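Local coordinates for protein aminoglycoside 6'-n-acetyltransferase (Salmonella choleraesuis, PDB 2VBQ) that transfers the acetyl group of acetyl-CoA to the 6'-amino group of aminoglycoside antibiotics, conferring resistance, and works as a homodimer, at residues Ala80-Asp85 with Pro94-Glu99. Sequence-based numbering, arbitrary orientation.
Sequences ASIRHD and PVVFLE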
loop_
_atom_site.group_PDB
_atom_site.type_symbol
_atom_site.label_atom_id
_atom_site.label_comp_id
_atom_site.label_asym_id
_atom_site.label_seq_id
_atom_site.Cartn_x
_atom_site.Cartn_y
_atom_site.Cartn_z
ATOM N N ALA A 80 7.444 1.756 -11.200
ATOM C CA ALA A 80 7.472 0.649 -10.231
ATOM C C ALA A 80 8.181 1.077 -8.940
ATOM O O ALA A 80 8.965 2.025 -8.937
ATOM C CB ALA A 80 8.128 -0.574 -10.835
ATOM N N SER A 81 7.856 0.410 -7.844
ATOM C CA SER A 81 8.558 0.611 -6.594
ATOM C C SER A 81 8.856 -0.730 -5.945
ATOM O O SER A 81 8.247 -1.750 -6.286
ATOM C CB SER A 81 7.679 1.421 -5.631
ATOM O OG SER A 81 6.509 0.669 -5.296
ATOM N N ILE A 82 9.778 -0.702 -4.981
ATOM C CA ILE A 82 9.954 -1.796 -4.032
ATOM C C ILE A 82 9.384 -1.293 -2.706
ATOM O O ILE A 82 9.926 -0.355 -2.080
ATOM C CB ILE A 82 11.430 -2.143 -3.816
ATOM C CG1 ILE A 82 12.140 -2.408 -5.161
ATOM C CG2 ILE A 82 11.540 -3.335 -2.787
ATOM C CD1 ILE A 82 11.600 -3.571 -5.961
ATOM N N ARG A 83 8.297 -1.916 -2.288
ATOM C CA ARG A 83 7.565 -1.454 -1.130
ATOM C C ARG A 83 7.906 -2.323 0.079
ATOM O O ARG A 83 7.825 -3.541 -0.000
ATOM C CB ARG A 83 6.045 -1.498 -1.373
ATOM C CG ARG A 83 5.514 -0.398 -2.295
ATOM C CD ARG A 83 4.008 -0.326 -2.093
ATOM N NE ARG A 83 3.270 0.514 -3.034
ATOM C CZ ARG A 83 1.933 0.592 -3.060
ATOM N NH1 ARG A 83 1.205 -0.108 -2.191
ATOM N NH2 ARG A 83 1.316 1.366 -3.942
ATOM N N HIS A 84 8.309 -1.674 1.171
ATOM C CA HIS A 84 8.426 -2.334 2.490
ATOM C C HIS A 84 7.151 -2.204 3.348
ATOM O O HIS A 84 6.979 -2.967 4.300
ATOM C CB HIS A 84 9.622 -1.802 3.275
ATOM C CG HIS A 84 10.950 -2.288 2.771
ATOM N ND1 HIS A 84 11.515 -3.487 3.172
ATOM C CD2 HIS A 84 11.838 -1.719 1.919
ATOM C CE1 HIS A 84 12.685 -3.638 2.578
ATOM N NE2 HIS A 84 12.904 -2.583 1.805
ATOM N N ASP A 85 6.283 -1.235 3.038
ATOM C CA ASP A 85 5.004 -1.107 3.765
ATOM C C ASP A 85 4.197 -2.394 3.501
ATOM O O ASP A 85 4.404 -3.066 2.477
ATOM C CB ASP A 85 4.150 0.060 3.262
ATOM C CG ASP A 85 4.771 1.438 3.488
ATOM O OD1 ASP A 85 5.759 1.607 4.226
ATOM O OD2 ASP A 85 4.237 2.391 2.890
ATOM N N PRO A 94 10.117 -7.403 1.050
ATOM C CA PRO A 94 9.419 -6.342 0.343
ATOM C C PRO A 94 8.672 -6.879 -0.895
ATOM O O PRO A 94 8.822 -8.061 -1.257
ATOM C CB PRO A 94 10.561 -5.396 -0.085
ATOM C CG PRO A 94 11.685 -6.329 -0.372
ATOM C CD PRO A 94 11.544 -7.464 0.656
ATOM N N VAL A 95 7.884 -6.002 -1.517
ATOM C CA VAL A 95 7.053 -6.351 -2.674
ATOM C C VAL A 95 7.371 -5.370 -3.816
ATOM O O VAL A 95 7.539 -4.158 -3.566
ATOM C CB VAL A 95 5.527 -6.306 -2.304
ATOM C CG1 VAL A 95 4.634 -6.495 -3.539
ATOM C CG2 VAL A 95 5.199 -7.357 -1.255
ATOM N N VAL A 96 7.496 -5.900 -5.038
ATOM C CA VAL A 96 7.591 -5.050 -6.249
ATOM C C VAL A 96 6.203 -4.598 -6.709
ATOM O O VAL A 96 5.297 -5.421 -6.946
ATOM C CB VAL A 96 8.471 -5.673 -7.428
ATOM C CG1 VAL A 96 7.875 -6.955 -8.002
ATOM C CG2 VAL A 96 8.736 -4.608 -8.520
ATOM N N PHE A 97 6.010 -3.279 -6.749
ATOM C CA PHE A 97 4.675 -2.750 -6.929
ATOM C C PHE A 97 4.554 -1.954 -8.228
ATOM O O PHE A 97 5.396 -1.092 -8.521
ATOM C CB PHE A 97 4.202 -1.880 -5.724
ATOM C CG PHE A 97 2.696 -1.751 -5.666
ATOM C CD1 PHE A 97 2.022 -0.802 -6.446
ATOM C CD2 PHE A 97 1.944 -2.644 -4.902
ATOM C CE1 PHE A 97 0.623 -0.721 -6.436
ATOM C CE2 PHE A 97 0.550 -2.565 -4.892
ATOM C CZ PHE A 97 -0.100 -1.592 -5.653
ATOM N N LEU A 98 3.530 -2.284 -9.018
ATOM C CA LEU A 98 3.230 -1.548 -10.258
ATOM C C LEU A 98 2.494 -0.241 -9.894
ATOM O O LEU A 98 1.292 -0.254 -9.620
ATOM C CB LEU A 98 2.423 -2.430 -11.239
ATOM C CG LEU A 98 2.169 -1.877 -12.666
ATOM C CD1 LEU A 98 3.492 -1.740 -13.448
ATOM C CD2 LEU A 98 1.187 -2.729 -13.450
ATOM N N GLU A 99 3.228 0.878 -9.894
ATOM C CA GLU A 99 2.701 2.160 -9.423
ATOM C C GLU A 99 1.909 2.908 -10.506
ATOM O O GLU A 99 1.016 3.697 -10.198
ATOM C CB GLU A 99 3.829 3.055 -8.855
ATOM C CG GLU A 99 4.600 2.470 -7.628
ATOM C CD GLU A 99 3.787 2.440 -6.309
ATOM O OE1 GLU A 99 2.585 2.785 -6.298
ATOM O OE2 GLU A 99 4.359 2.039 -5.272
#
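Two donors converge on OE2 of E99. S81 OG gives its proton on the anti side, 2.5 Å from E99 OE2, and R83 NE comes in on the syn side, 2.9 Å from the same oxygen, both somewhat out of the carboxylate plane. R83 NH2 takes the other carboxylate oxygen, E99 OE1, at 3.0 Å, completing a side-on, two-nitrogen salt bridge. One face of the guanidinium lies flat on the F97 ring, with R83 CZ 3.5 Å from the ring centroid and the planes only 10° apart, a stacked cation-pi pair. With F97 CG anti to the F97 backbone N (chi1 -159°), the ring lies under the extended R83 chain. Bonds in the guanidinium plane and the ring beneath should hold its rotation. E99 is a substrate-binding residue; S81 and R83, holding its carboxylate, probably help to position it.

All this sits on the antiparallel hairpin of strands 73-83 and 95-103 in the central sheet of the GNAT fold. Here S81-F97 and R83-V95 are hydrogen-bonded pairs, the straightest link being R83 N to V95 O at 2.7 Å. On the face bearing I82 and V96, I82 CD1 packs against V96 CG2, and helix 112-126 covers both strands. Where strand 73-83 ends and 95-103 begins, P94 CB lies 3.5 Å from I82 CG2 and makes a CH-pi contact over the H84 ring. At the other end, E99 O hydrogen-bonds the bisubstrate analogue.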